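Local structure of 2-dehydro-3-deoxy-D-arabinonate dehydratase (2Q18) at residues E114-A119 against M162-A167; I71-V76 against C188-V193; R123-G126 against A130-V133; E138-E143 against K182-C187; V148-N153 against E235-L240. The protein catalyses the magnesium- or calcium-dependent dehydration of 2-dehydro-3-deoxy-D-arabinonate to 2,5-dioxopentanoate, a step on the pentose oxidation route to 2-oxoglutarate. All coordinates share one frame; numbering follows the deposited sequence.

Interaction 1 (E114-A119 against M162-A167); sequences EIFFKA and MDDVSA
The ring of Phe116 turns its edge to the carboxylate of Asp164: OD2 of Asp164 lies near the ring plane, 3.3 Å from CZ of Phe116, and the ring and carboxylate planes are 38° apart. An oxygen at that rim meets the slightly positive C-H border of the ring, so the approach is probably mildly favourable. The next ring along, that of Phe117, has the backbone N of Ala119 3.9 Å above one face, toward the rim. This is the metal-binding centre of the FAH fold, where Asp164 is one of the magnesium ligands, along with Glu143 and Glu145, and where strand 114-119 faces the end of strand 156-167 with no backbone bond between them.

The other oxygen of the same carboxylate is held by Lys118. NZ of Lys118 forms a salt bridge of 2.7 Å with OD1 of Asp164, met nearly along the C-O axis. The lysine chain leaves with CG opposite the backbone N (chi1 172°), bends once at chi2 (60°) and then runs straight, which lays its CD and CE beside OD1 before the ammonium group arrives. Hydrogen bonds to the backbone oxygens of Lys182 and Cys187 fix the buried ammonium further, while Lys182 pairs with OD2. Two lysines thus grip one carboxylate, one on each oxygen.

Strand 114-119 carries a classic beta bulge, in which Lys118 and Ala119 both face Val76. The ring of Phe117 also stacks on Phe117 of a neighbouring subunit. Two residues beyond Asp164, OG of Ser166 donates to the backbone O of Asp164 at 2.8 Å, from above the carbonyl plane.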
# COMPACT_ATOMS: atom_id res chain seq x y z
N GLU A 114 24.52 19.82 24.92
CA GLU A 114 23.11 20.10 24.71
C GLU A 114 22.61 19.34 23.48
O GLU A 114 23.22 19.39 22.42
CB GLU A 114 22.87 21.60 24.53
CG GLU A 114 21.40 21.97 24.37
CD GLU A 114 21.20 23.34 23.76
OE1 GLU A 114 22.09 23.80 23.02
OE2 GLU A 114 20.15 23.95 24.03
N ILE A 115 21.50 18.62 23.65
CA ILE A 115 20.82 17.91 22.56
C ILE A 115 19.34 18.24 22.66
O ILE A 115 18.74 18.09 23.73
CB ILE A 115 21.02 16.37 22.68
CG1 ILE A 115 22.49 15.95 22.52
CG2 ILE A 115 20.11 15.60 21.71
CD1 ILE A 115 23.09 16.17 21.13
N PHE A 116 18.74 18.69 21.56
CA PHE A 116 17.31 19.00 21.54
C PHE A 116 16.63 18.46 20.28
O PHE A 116 17.27 18.27 19.26
CB PHE A 116 17.06 20.51 21.70
CG PHE A 116 17.72 21.36 20.64
CD1 PHE A 116 17.04 21.68 19.47
CD2 PHE A 116 19.02 21.84 20.82
CE1 PHE A 116 17.65 22.46 18.48
CE2 PHE A 116 19.63 22.63 19.84
CZ PHE A 116 18.95 22.94 18.67
N PHE A 117 15.32 18.22 20.37
CA PHE A 117 14.53 17.84 19.20
C PHE A 117 14.21 19.11 18.42
O PHE A 117 13.71 20.09 18.98
CB PHE A 117 13.24 17.12 19.62
CG PHE A 117 12.43 16.59 18.46
CD1 PHE A 117 11.36 17.32 17.95
CD2 PHE A 117 12.75 15.37 17.88
CE1 PHE A 117 10.60 16.83 16.88
CE2 PHE A 117 12.01 14.87 16.81
CZ PHE A 117 10.93 15.60 16.30
N LYS A 118 14.47 19.08 17.11
CA LYS A 118 14.33 20.27 16.27
C LYS A 118 13.09 20.25 15.38
O LYS A 118 12.32 21.22 15.39
CB LYS A 118 15.60 20.49 15.43
CG LYS A 118 15.51 21.60 14.38
CD LYS A 118 15.20 22.97 14.99
CE LYS A 118 14.92 24.00 13.91
NZ LYS A 118 14.60 25.35 14.49
N ALA A 119 12.89 19.18 14.63
CA ALA A 119 11.79 19.14 13.67
C ALA A 119 11.36 17.73 13.27
O ALA A 119 12.15 16.78 13.32
CB ALA A 119 12.15 19.97 12.41
N MET A 162 22.32 22.95 7.20
CA MET A 162 21.02 23.16 7.84
C MET A 162 20.92 24.56 8.43
O MET A 162 21.89 25.08 8.98
CB MET A 162 20.72 22.09 8.92
CG MET A 162 19.34 22.24 9.62
SD MET A 162 18.76 20.75 10.52
CE MET A 162 18.17 19.78 9.14
N ASP A 163 19.73 25.14 8.32
CA ASP A 163 19.41 26.38 9.01
C ASP A 163 18.50 26.03 10.18
O ASP A 163 17.34 25.65 9.98
CB ASP A 163 18.71 27.35 8.05
CG ASP A 163 18.46 28.73 8.66
OD1 ASP A 163 18.69 28.93 9.87
OD2 ASP A 163 18.03 29.63 7.90
N ASP A 164 19.03 26.16 11.39
CA ASP A 164 18.23 26.01 12.61
C ASP A 164 17.60 27.36 12.93
O ASP A 164 18.17 28.16 13.68
CB ASP A 164 19.12 25.49 13.76
CG ASP A 164 18.37 25.39 15.10
OD1 ASP A 164 17.16 25.68 15.17
OD2 ASP A 164 19.02 25.03 16.11
N VAL A 165 16.43 27.62 12.36
CA VAL A 165 15.75 28.90 12.52
C VAL A 165 15.24 29.02 13.96
O VAL A 165 14.47 28.17 14.43
CB VAL A 165 14.60 29.09 11.49
CG1 VAL A 165 14.06 30.51 11.53
CG2 VAL A 165 15.06 28.74 10.08
N SER A 166 15.66 30.08 14.64
CA SER A 166 15.47 30.19 16.09
C SER A 166 14.87 31.52 16.53
O SER A 166 15.42 32.59 16.24
CB SER A 166 16.82 29.99 16.79
OG SER A 166 17.47 28.82 16.32
N ALA A 167 13.75 31.45 17.26
CA ALA A 167 13.15 32.63 17.87
C ALA A 167 13.95 33.00 19.12
O ALA A 167 13.56 32.68 20.25
CB ALA A 167 11.70 32.39 18.19

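Interaction 2 (I71-V76 against C188-V193); sequences IDPPEV and CAFGPV
Apolar packing carries this contact, and Phe190 supplies most of it. Its ring is directed from strand 188-195 into the loop 71-76, where Pro73 meets it from the opposite direction and Ile71 crosses it at about a right angle. The pyrrolidine ring of Pro73 approaches obliquely, with CD 3.6 Å from CZ of Phe190 and CG close to the CE2 and CZ corner. CG1 of Ile71 comes within 4.0 Å of CE1 of Phe190. Chi1 of 72° sets the phenylalanine CG between its own backbone N and carbonyl carbon, standing the ring off the strand so that its far end reaches the loop. A second, smaller apolar pair lies further along, where CG1 of Val76 sits 4.2 Å from SG of Cys188, next to Met162 and Cys124.

The polar component is slight. The backbone O of Ile71 lies at the ring edge, near its plane and 3.3 Å from CZ of Phe190, where it faces C-H groups. No hydrogen bond joins the two segments.

Beyond Phe190 the strand changes direction at Pro192, which follows a cis peptide bond; at the phi and psi of Gly191 a CB would collide with the carbonyl O of Phe190. The contact joins the loop leading into strand 76-80 to strand 188-195 in the interior of the fold, through shape and hydrophobic burial, with a carbonyl-to-ring-edge approach as its weak electrostatic element.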
# COMPACT_ATOMS: atom_id res chain seq x y z
N ILE A 71 15.92 14.69 1.21
CA ILE A 71 15.25 13.54 1.84
C ILE A 71 14.14 14.05 2.75
O ILE A 71 14.07 15.25 3.05
CB ILE A 71 16.22 12.66 2.71
CG1 ILE A 71 16.79 13.45 3.90
CG2 ILE A 71 17.32 12.00 1.86
CD1 ILE A 71 17.56 12.61 4.92
N ASP A 72 13.28 13.14 3.18
CA ASP A 72 12.36 13.39 4.29
C ASP A 72 12.99 12.79 5.55
O ASP A 72 12.90 11.58 5.77
CB ASP A 72 10.98 12.76 4.02
CG ASP A 72 10.30 13.34 2.78
OD1 ASP A 72 10.22 14.58 2.66
OD2 ASP A 72 9.84 12.54 1.92
N PRO A 73 13.63 13.64 6.39
CA PRO A 73 14.27 13.09 7.58
C PRO A 73 13.22 12.76 8.64
O PRO A 73 12.47 13.65 9.06
CB PRO A 73 15.17 14.24 8.05
CG PRO A 73 14.47 15.48 7.57
CD PRO A 73 13.74 15.11 6.31
N PRO A 74 13.13 11.48 9.06
CA PRO A 74 12.06 11.13 9.98
C PRO A 74 12.12 11.93 11.28
O PRO A 74 11.09 12.26 11.85
CB PRO A 74 12.28 9.63 10.23
CG PRO A 74 13.07 9.16 9.04
CD PRO A 74 13.98 10.32 8.72
N GLU A 75 13.34 12.27 11.71
CA GLU A 75 13.54 13.12 12.88
C GLU A 75 14.68 14.08 12.61
O GLU A 75 15.63 13.75 11.91
CB GLU A 75 13.87 12.27 14.13
CG GLU A 75 12.74 11.34 14.54
CD GLU A 75 13.04 10.52 15.80
OE1 GLU A 75 14.07 10.77 16.47
OE2 GLU A 75 12.22 9.63 16.11
N VAL A 76 14.56 15.29 13.17
CA VAL A 76 15.66 16.25 13.14
C VAL A 76 15.98 16.67 14.56
O VAL A 76 15.10 17.10 15.31
CB VAL A 76 15.35 17.50 12.27
CG1 VAL A 76 16.57 18.42 12.22
CG2 VAL A 76 14.95 17.09 10.85
N CYS A 188 12.97 25.07 10.05
CA CYS A 188 14.15 24.30 9.69
C CYS A 188 14.29 24.18 8.17
O CYS A 188 13.31 23.88 7.49
CB CYS A 188 14.01 22.91 10.32
SG CYS A 188 15.40 21.87 10.08
N ALA A 189 15.50 24.39 7.66
CA ALA A 189 15.78 24.22 6.23
C ALA A 189 17.09 23.47 6.02
O ALA A 189 18.03 23.65 6.78
CB ALA A 189 15.84 25.56 5.52
N PHE A 190 17.15 22.65 4.97
CA PHE A 190 18.39 21.92 4.67
C PHE A 190 18.55 21.56 3.20
O PHE A 190 17.59 21.47 2.46
CB PHE A 190 18.56 20.68 5.58
CG PHE A 190 17.62 19.55 5.25
CD1 PHE A 190 18.04 18.49 4.44
CD2 PHE A 190 16.33 19.52 5.77
CE1 PHE A 190 17.18 17.43 4.14
CE2 PHE A 190 15.46 18.46 5.48
CZ PHE A 190 15.89 17.42 4.66
N GLY A 191 19.81 21.34 2.82
CA GLY A 191 20.16 21.04 1.44
C GLY A 191 21.27 21.97 0.96
O GLY A 191 22.07 22.44 1.76
N PRO A 192 21.32 22.24 -0.36
CA PRO A 192 20.41 21.72 -1.40
C PRO A 192 20.68 20.25 -1.74
O PRO A 192 19.88 19.62 -2.43
CB PRO A 192 20.69 22.61 -2.61
CG PRO A 192 22.05 23.16 -2.39
CD PRO A 192 22.34 23.14 -0.92
N VAL A 193 21.80 19.73 -1.24
CA VAL A 193 22.21 18.35 -1.47
C VAL A 193 22.61 17.68 -0.16
O VAL A 193 22.88 18.35 0.84
CB VAL A 193 23.41 18.24 -2.45
CG1 VAL A 193 23.02 18.67 -3.87
CG2 VAL A 193 24.62 19.06 -1.94

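Interaction 3 (R123-G126 against A130-V133); sequences RCVG and AIAV
Val125 contributes about half of the buried surface here, and both of its methyl groups are engaged. CG1 of Val125 rests 3.4 Å from the backbone O of Ala130, and CG2 is 3.6 Å from the same oxygen, so the branched end of the valine straddles the carbonyl. Ala130, second in buried area, takes part through this backbone oxygen, since its CB points away from the valine.

Ile131 comes third. Its CG2 branch meets CG2 of Val125 at 3.8 Å, the two side chains crossing at about a right angle. With chi1 at 55°, the longer CG1 arm of Ile131 is carried away from the valine, toward Asp163 and Val165 on strand 156-167, and the short methyl is what remains for Val125.

The two segments are separated by a three-residue connection and belong to different sheets: Val125 pairs through its backbone with Cys188 and Phe190, whereas Ile131 pairs with Pro285 and Lys287 of strand 280-288. Ala189 packs against both Val125 and Ile131, completing a small apolar cluster. With no hydrogen bond across the contact, the two ends of the connection meet through methyl packing and methyl-to-carbonyl contacts alone.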
# COMPACT_ATOMS: atom_id res chain seq x y z
N ARG A 123 7.86 19.91 9.15
CA ARG A 123 8.24 21.22 9.66
C ARG A 123 9.53 21.73 9.00
O ARG A 123 9.96 22.86 9.26
CB ARG A 123 8.40 21.20 11.19
CG ARG A 123 7.08 21.06 11.96
CD ARG A 123 7.34 21.08 13.47
NE ARG A 123 6.11 21.02 14.26
CZ ARG A 123 5.50 19.90 14.65
NH1 ARG A 123 5.99 18.71 14.30
NH2 ARG A 123 4.39 19.96 15.37
N CYS A 124 10.13 20.91 8.14
CA CYS A 124 11.33 21.28 7.41
C CYS A 124 11.00 21.74 5.99
O CYS A 124 10.00 21.32 5.41
CB CYS A 124 12.30 20.10 7.31
SG CYS A 124 12.83 19.43 8.89
N VAL A 125 11.86 22.61 5.45
CA VAL A 125 11.76 23.04 4.06
C VAL A 125 13.12 22.86 3.39
O VAL A 125 14.11 22.57 4.07
CB VAL A 125 11.28 24.52 3.92
CG1 VAL A 125 9.96 24.73 4.66
CG2 VAL A 125 12.33 25.50 4.41
N GLY A 126 13.15 23.01 2.07
CA GLY A 126 14.38 22.83 1.32
C GLY A 126 14.83 24.08 0.58
O GLY A 126 14.28 25.17 0.77
N ALA A 130 10.40 28.66 1.52
CA ALA A 130 10.42 29.66 2.58
C ALA A 130 10.57 29.08 3.98
O ALA A 130 9.85 28.14 4.36
CB ALA A 130 9.16 30.53 2.51
N ILE A 131 11.52 29.64 4.74
CA ILE A 131 11.56 29.46 6.19
C ILE A 131 10.60 30.47 6.82
O ILE A 131 10.15 31.40 6.14
CB ILE A 131 12.99 29.60 6.78
CG1 ILE A 131 13.63 30.95 6.39
CG2 ILE A 131 13.87 28.42 6.34
CD1 ILE A 131 14.93 31.27 7.13
N ALA A 132 10.28 30.30 8.10
CA ALA A 132 9.28 31.14 8.73
C ALA A 132 9.77 31.80 10.01
O ALA A 132 10.67 31.29 10.68
CB ALA A 132 7.99 30.35 8.99
N VAL A 133 9.18 32.95 10.31
CA VAL A 133 9.37 33.65 11.58
C VAL A 133 8.02 33.56 12.27
O VAL A 133 7.00 33.90 11.67
CB VAL A 133 9.77 35.15 11.37
CG1 VAL A 133 9.80 35.89 12.70
CG2 VAL A 133 11.12 35.26 10.68

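Interaction 4 (E138-E143 against K182-C187); sequences EWTLPE and KIYAGC. With PO4 (phosphate ion), chain B.
The active site of this FAH-family enzyme is bordered here by Glu143, a magnesium ligand, and Lys182, which binds substrate. Their side chains cross at about a right angle, and OE2 of Glu143 forms a salt bridge with NZ of Lys182 at 3.2 Å. The closer carboxylate partner of this ammonium is Asp164, and OG of Ser166 is hydrogen-bonded to it as well. Bending at chi2 (-80°) and straight thereafter, the lysine brings NZ to a phosphate ion, probably from the crystallisation liquor, and NZ donates to its O1 over 3.0 Å. A water modelled between OE1 of Glu143 and O1 of the phosphate sits too close to both for its bonding to be other than doubtful.

Further from the site, another water bridges OG1 of Thr140 (2.7 Å) and OH of Tyr184 (2.9 Å). Each hydroxyl has its own protein partner, Ser137 OG for the threonine and the backbone O of Ala132 for the tyrosine. CB of Cys187 lies over the centre of one face of the Tyr184 ring, brought there by the type II turn from Tyr184 to Cys187.

Strand 156-167 lies beside strand 140-150, with Val165 touching both Thr140 and Tyr184, while the loop 182-187 runs from helix 178-182 into strand 188-195.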
# COMPACT_ATOMS: atom_id res chain seq x y z
N GLU A 138 9.79 38.64 17.83
CA GLU A 138 10.28 39.94 17.36
C GLU A 138 11.79 39.90 17.14
O GLU A 138 12.41 40.92 16.83
CB GLU A 138 9.91 41.05 18.34
CG GLU A 138 8.46 41.55 18.21
CD GLU A 138 7.43 40.63 18.87
OE1 GLU A 138 7.65 40.23 20.04
OE2 GLU A 138 6.40 40.33 18.23
N TRP A 139 12.39 38.72 17.32
CA TRP A 139 13.82 38.53 17.09
C TRP A 139 14.18 37.08 16.73
O TRP A 139 14.56 36.28 17.60
CB TRP A 139 14.65 39.05 18.28
CG TRP A 139 16.13 38.94 18.08
CD1 TRP A 139 16.83 39.19 16.93
CD2 TRP A 139 17.11 38.56 19.06
NE1 TRP A 139 18.17 38.99 17.13
CE2 TRP A 139 18.37 38.59 18.43
CE3 TRP A 139 17.04 38.18 20.41
CZ2 TRP A 139 19.56 38.27 19.10
CZ3 TRP A 139 18.21 37.86 21.08
CH2 TRP A 139 19.46 37.91 20.42
N THR A 140 14.04 36.76 15.45
CA THR A 140 14.36 35.43 14.93
C THR A 140 15.62 35.48 14.10
O THR A 140 15.75 36.32 13.20
CB THR A 140 13.18 34.86 14.11
OG1 THR A 140 12.08 34.57 14.99
CG2 THR A 140 13.58 33.59 13.38
N LEU A 141 16.56 34.59 14.40
CA LEU A 141 17.80 34.50 13.65
C LEU A 141 17.95 33.15 12.96
O LEU A 141 17.47 32.13 13.47
CB LEU A 141 19.00 34.72 14.57
CG LEU A 141 19.19 36.10 15.21
CD1 LEU A 141 20.46 36.10 16.07
CD2 LEU A 141 19.26 37.19 14.14
N PRO A 142 18.60 33.14 11.78
CA PRO A 142 19.01 31.87 11.21
C PRO A 142 20.27 31.40 11.93
O PRO A 142 21.08 32.22 12.36
CB PRO A 142 19.33 32.21 9.76
CG PRO A 142 19.76 33.66 9.80
CD PRO A 142 18.98 34.28 10.93
N GLU A 143 20.41 30.09 12.09
CA GLU A 143 21.62 29.53 12.66
C GLU A 143 22.23 28.56 11.65
O GLU A 143 21.72 27.45 11.45
CB GLU A 143 21.34 28.87 14.02
CG GLU A 143 20.71 29.84 15.03
CD GLU A 143 20.56 29.27 16.44
OE1 GLU A 143 20.22 30.05 17.36
OE2 GLU A 143 20.78 28.05 16.64
N LYS A 182 12.07 26.84 18.79
CA LYS A 182 12.78 25.96 17.85
C LYS A 182 11.87 25.14 16.92
O LYS A 182 12.28 24.82 15.81
CB LYS A 182 13.68 24.98 18.61
CG LYS A 182 14.89 25.61 19.30
CD LYS A 182 16.02 25.86 18.34
CE LYS A 182 17.25 26.36 19.07
NZ LYS A 182 18.35 26.65 18.10
N ILE A 183 10.67 24.80 17.39
CA ILE A 183 9.81 23.82 16.70
C ILE A 183 8.49 24.43 16.25
O ILE A 183 7.62 24.74 17.06
CB ILE A 183 9.52 22.56 17.59
CG1 ILE A 183 10.79 22.05 18.29
CG2 ILE A 183 8.86 21.44 16.76
CD1 ILE A 183 10.53 21.06 19.44
N TYR A 184 8.35 24.59 14.93
CA TYR A 184 7.16 25.18 14.32
C TYR A 184 7.25 25.04 12.79
O TYR A 184 8.29 24.63 12.27
CB TYR A 184 7.01 26.66 14.74
CG TYR A 184 8.20 27.53 14.39
CD1 TYR A 184 8.26 28.22 13.18
CD2 TYR A 184 9.27 27.68 15.28
CE1 TYR A 184 9.35 29.01 12.85
CE2 TYR A 184 10.37 28.48 14.96
CZ TYR A 184 10.40 29.14 13.75
OH TYR A 184 11.47 29.94 13.41
N ALA A 185 6.16 25.34 12.08
CA ALA A 185 6.15 25.20 10.62
C ALA A 185 7.20 26.12 10.00
O ALA A 185 7.19 27.33 10.24
CB ALA A 185 4.77 25.50 10.05
N GLY A 186 8.12 25.53 9.23
CA GLY A 186 9.19 26.28 8.59
C GLY A 186 10.34 26.68 9.50
O GLY A 186 11.08 27.62 9.20
N CYS A 187 10.51 25.96 10.61
CA CYS A 187 11.55 26.27 11.60
C CYS A 187 12.93 25.78 11.17
O CYS A 187 13.94 26.06 11.83
CB CYS A 187 11.20 25.64 12.94
SG CYS A 187 11.26 23.81 12.94
P PO4 B . 20.62 26.65 21.62
O1 PO4 B . 20.28 27.25 20.27
O2 PO4 B . 19.52 25.72 22.03
O3 PO4 B . 21.93 25.91 21.48
O4 PO4 B . 20.78 27.74 22.65
O HOH W 1 10.56 32.30 14.76
O HOH W 2 19.54 29.40 19.73

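Interaction 5 (V148-N153 against E235-L240); sequences VVLDSN and EQIQYL
Leu150, near the end of strand 140-150, makes the contact proper, dividing its two methyls between two residues one helical turn apart. CD1 of Leu150 lies 3.8 Å from CD1 of Ile237, the pair meeting at a slant. CD2 of Leu150 meets CD2 of Leu240 at 3.9 Å, and here the side chains reach toward each other tip to tip. The torsions of Leu150 (chi1 -92°, chi2 18°) fall away from the usual staggered values, which may reflect strain in fitting the branched end between both partners. Two residues earlier, Val148 also directs its side chain to the helix side, where it touches Tyr159 and Leu252.

After Leu150 the strand ends. Asp151 turns the chain as an Asx turn: its OD1 accepts from the backbone N of Asn153 at 2.9 Å, the donor standing above the carboxylate plane, and also from the N of Lys155. Ser152 and Asn153 then lie at the surface as the chain turns toward strand 156-167.

Helix 233-241 thus packs one face on strands 140-150, 156-167 and 250-253, where Ile156 and Leu252 flank Leu150 and Ile237, and Trp77 adjoins Leu240. Between the two segments the contact is wholly aliphatic, without a hydrogen bond or charge pair, so the helix is held on this strand by methyl packing and the burial of apolar surface.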
# COMPACT_ATOMS: atom_id res chain seq x y z
N VAL A 148 24.57 16.36 9.86
CA VAL A 148 24.85 15.00 9.40
C VAL A 148 23.58 14.17 9.25
O VAL A 148 22.65 14.29 10.06
CB VAL A 148 25.85 14.25 10.34
CG1 VAL A 148 27.26 14.81 10.18
CG2 VAL A 148 25.40 14.32 11.80
N VAL A 149 23.54 13.35 8.20
CA VAL A 149 22.48 12.36 8.03
C VAL A 149 22.97 11.05 8.66
O VAL A 149 24.10 10.62 8.40
CB VAL A 149 22.10 12.16 6.54
CG1 VAL A 149 20.93 11.19 6.41
CG2 VAL A 149 21.75 13.50 5.87
N LEU A 150 22.12 10.43 9.46
CA LEU A 150 22.50 9.27 10.28
C LEU A 150 21.66 8.03 9.98
O LEU A 150 20.48 8.15 9.65
CB LEU A 150 22.29 9.63 11.76
CG LEU A 150 23.38 10.21 12.66
CD1 LEU A 150 24.57 10.83 11.93
CD2 LEU A 150 22.76 11.18 13.67
N ASP A 151 22.27 6.85 10.10
CA ASP A 151 21.48 5.62 10.18
C ASP A 151 21.11 5.33 11.64
O ASP A 151 21.50 6.09 12.54
CB ASP A 151 22.17 4.42 9.47
CG ASP A 151 23.37 3.85 10.24
OD1 ASP A 151 23.59 4.16 11.43
OD2 ASP A 151 24.11 3.05 9.62
N SER A 152 20.38 4.24 11.88
CA SER A 152 19.89 3.92 13.23
C SER A 152 20.99 3.58 14.25
O SER A 152 20.76 3.64 15.45
CB SER A 152 18.82 2.82 13.19
OG SER A 152 19.32 1.65 12.56
N ASN A 153 22.19 3.26 13.76
CA ASN A 153 23.35 3.02 14.62
C ASN A 153 24.17 4.28 14.92
O ASN A 153 25.16 4.23 15.65
CB ASN A 153 24.28 1.96 14.01
CG ASN A 153 23.61 0.62 13.84
OD1 ASN A 153 23.84 -0.07 12.85
ND2 ASN A 153 22.76 0.25 14.80
N GLU A 235 30.75 12.84 19.54
CA GLU A 235 30.22 12.98 20.90
C GLU A 235 28.76 13.41 20.89
O GLU A 235 27.97 12.94 21.72
CB GLU A 235 31.06 13.98 21.70
CG GLU A 235 30.69 14.07 23.18
CD GLU A 235 31.48 15.13 23.93
OE1 GLU A 235 32.60 15.49 23.50
OE2 GLU A 235 30.97 15.61 24.97
N GLN A 236 28.40 14.29 19.96
CA GLN A 236 27.01 14.72 19.82
C GLN A 236 26.12 13.53 19.48
O GLN A 236 25.04 13.37 20.06
CB GLN A 236 26.87 15.80 18.74
CG GLN A 236 27.69 17.07 19.00
CD GLN A 236 27.45 18.14 17.94
OE1 GLN A 236 26.53 18.03 17.12
NE2 GLN A 236 28.26 19.19 17.97
N ILE A 237 26.58 12.69 18.55
CA ILE A 237 25.85 11.48 18.15
C ILE A 237 25.71 10.52 19.34
O ILE A 237 24.62 9.99 19.58
CB ILE A 237 26.52 10.77 16.95
CG1 ILE A 237 26.53 11.68 15.72
CG2 ILE A 237 25.79 9.45 16.63
CD1 ILE A 237 27.36 11.15 14.56
N GLN A 238 26.80 10.31 20.07
CA GLN A 238 26.81 9.47 21.28
C GLN A 238 25.66 9.82 22.24
O GLN A 238 24.90 8.95 22.64
CB GLN A 238 28.16 9.56 22.00
CG GLN A 238 28.22 8.82 23.34
CD GLN A 238 29.51 9.07 24.15
OE1 GLN A 238 29.67 8.54 25.24
NE2 GLN A 238 30.42 9.88 23.60
N TYR A 239 25.54 11.10 22.58
CA TYR A 239 24.50 11.54 23.51
C TYR A 239 23.10 11.57 22.90
O TYR A 239 22.10 11.41 23.61
CB TYR A 239 24.86 12.89 24.14
CG TYR A 239 25.90 12.77 25.24
CD1 TYR A 239 27.26 12.68 24.93
CD2 TYR A 239 25.53 12.72 26.58
CE1 TYR A 239 28.22 12.56 25.94
CE2 TYR A 239 26.48 12.60 27.60
CZ TYR A 239 27.82 12.52 27.27
OH TYR A 239 28.75 12.40 28.27
N LEU A 240 23.02 11.76 21.58
CA LEU A 240 21.75 11.71 20.86
C LEU A 240 21.11 10.32 20.95
O LEU A 240 19.93 10.20 21.28
CB LEU A 240 21.92 12.11 19.39
CG LEU A 240 20.72 11.86 18.46
CD1 LEU A 240 19.49 12.62 18.92
CD2 LEU A 240 21.05 12.19 17.00

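Interactions 1 and 4 meet in the active site: their centres are 8 Å apart, and OD2 of Asp164 meets NZ of Lys182 at 2.7 Å, uniting metal ligand and substrate-binding lysine. Interaction 2 adjoins interaction 1, with SD of Met162 3.6 Å from SG of Cys188, and the backbone N of Lys118 lies 2.7 Å from O of Val76. Interaction 3 touches interaction 4 through Ala132, whose N is 3.0 Å from O of Gly186. Interaction 5 shares strand 140-150 with interaction 4 yet lies about 23 Å from it between centres, touching interaction 1 through Ile115. Polar chemistry thus gathers in interactions 1 and 4, while interactions 2, 3 and 5 are mainly apolar.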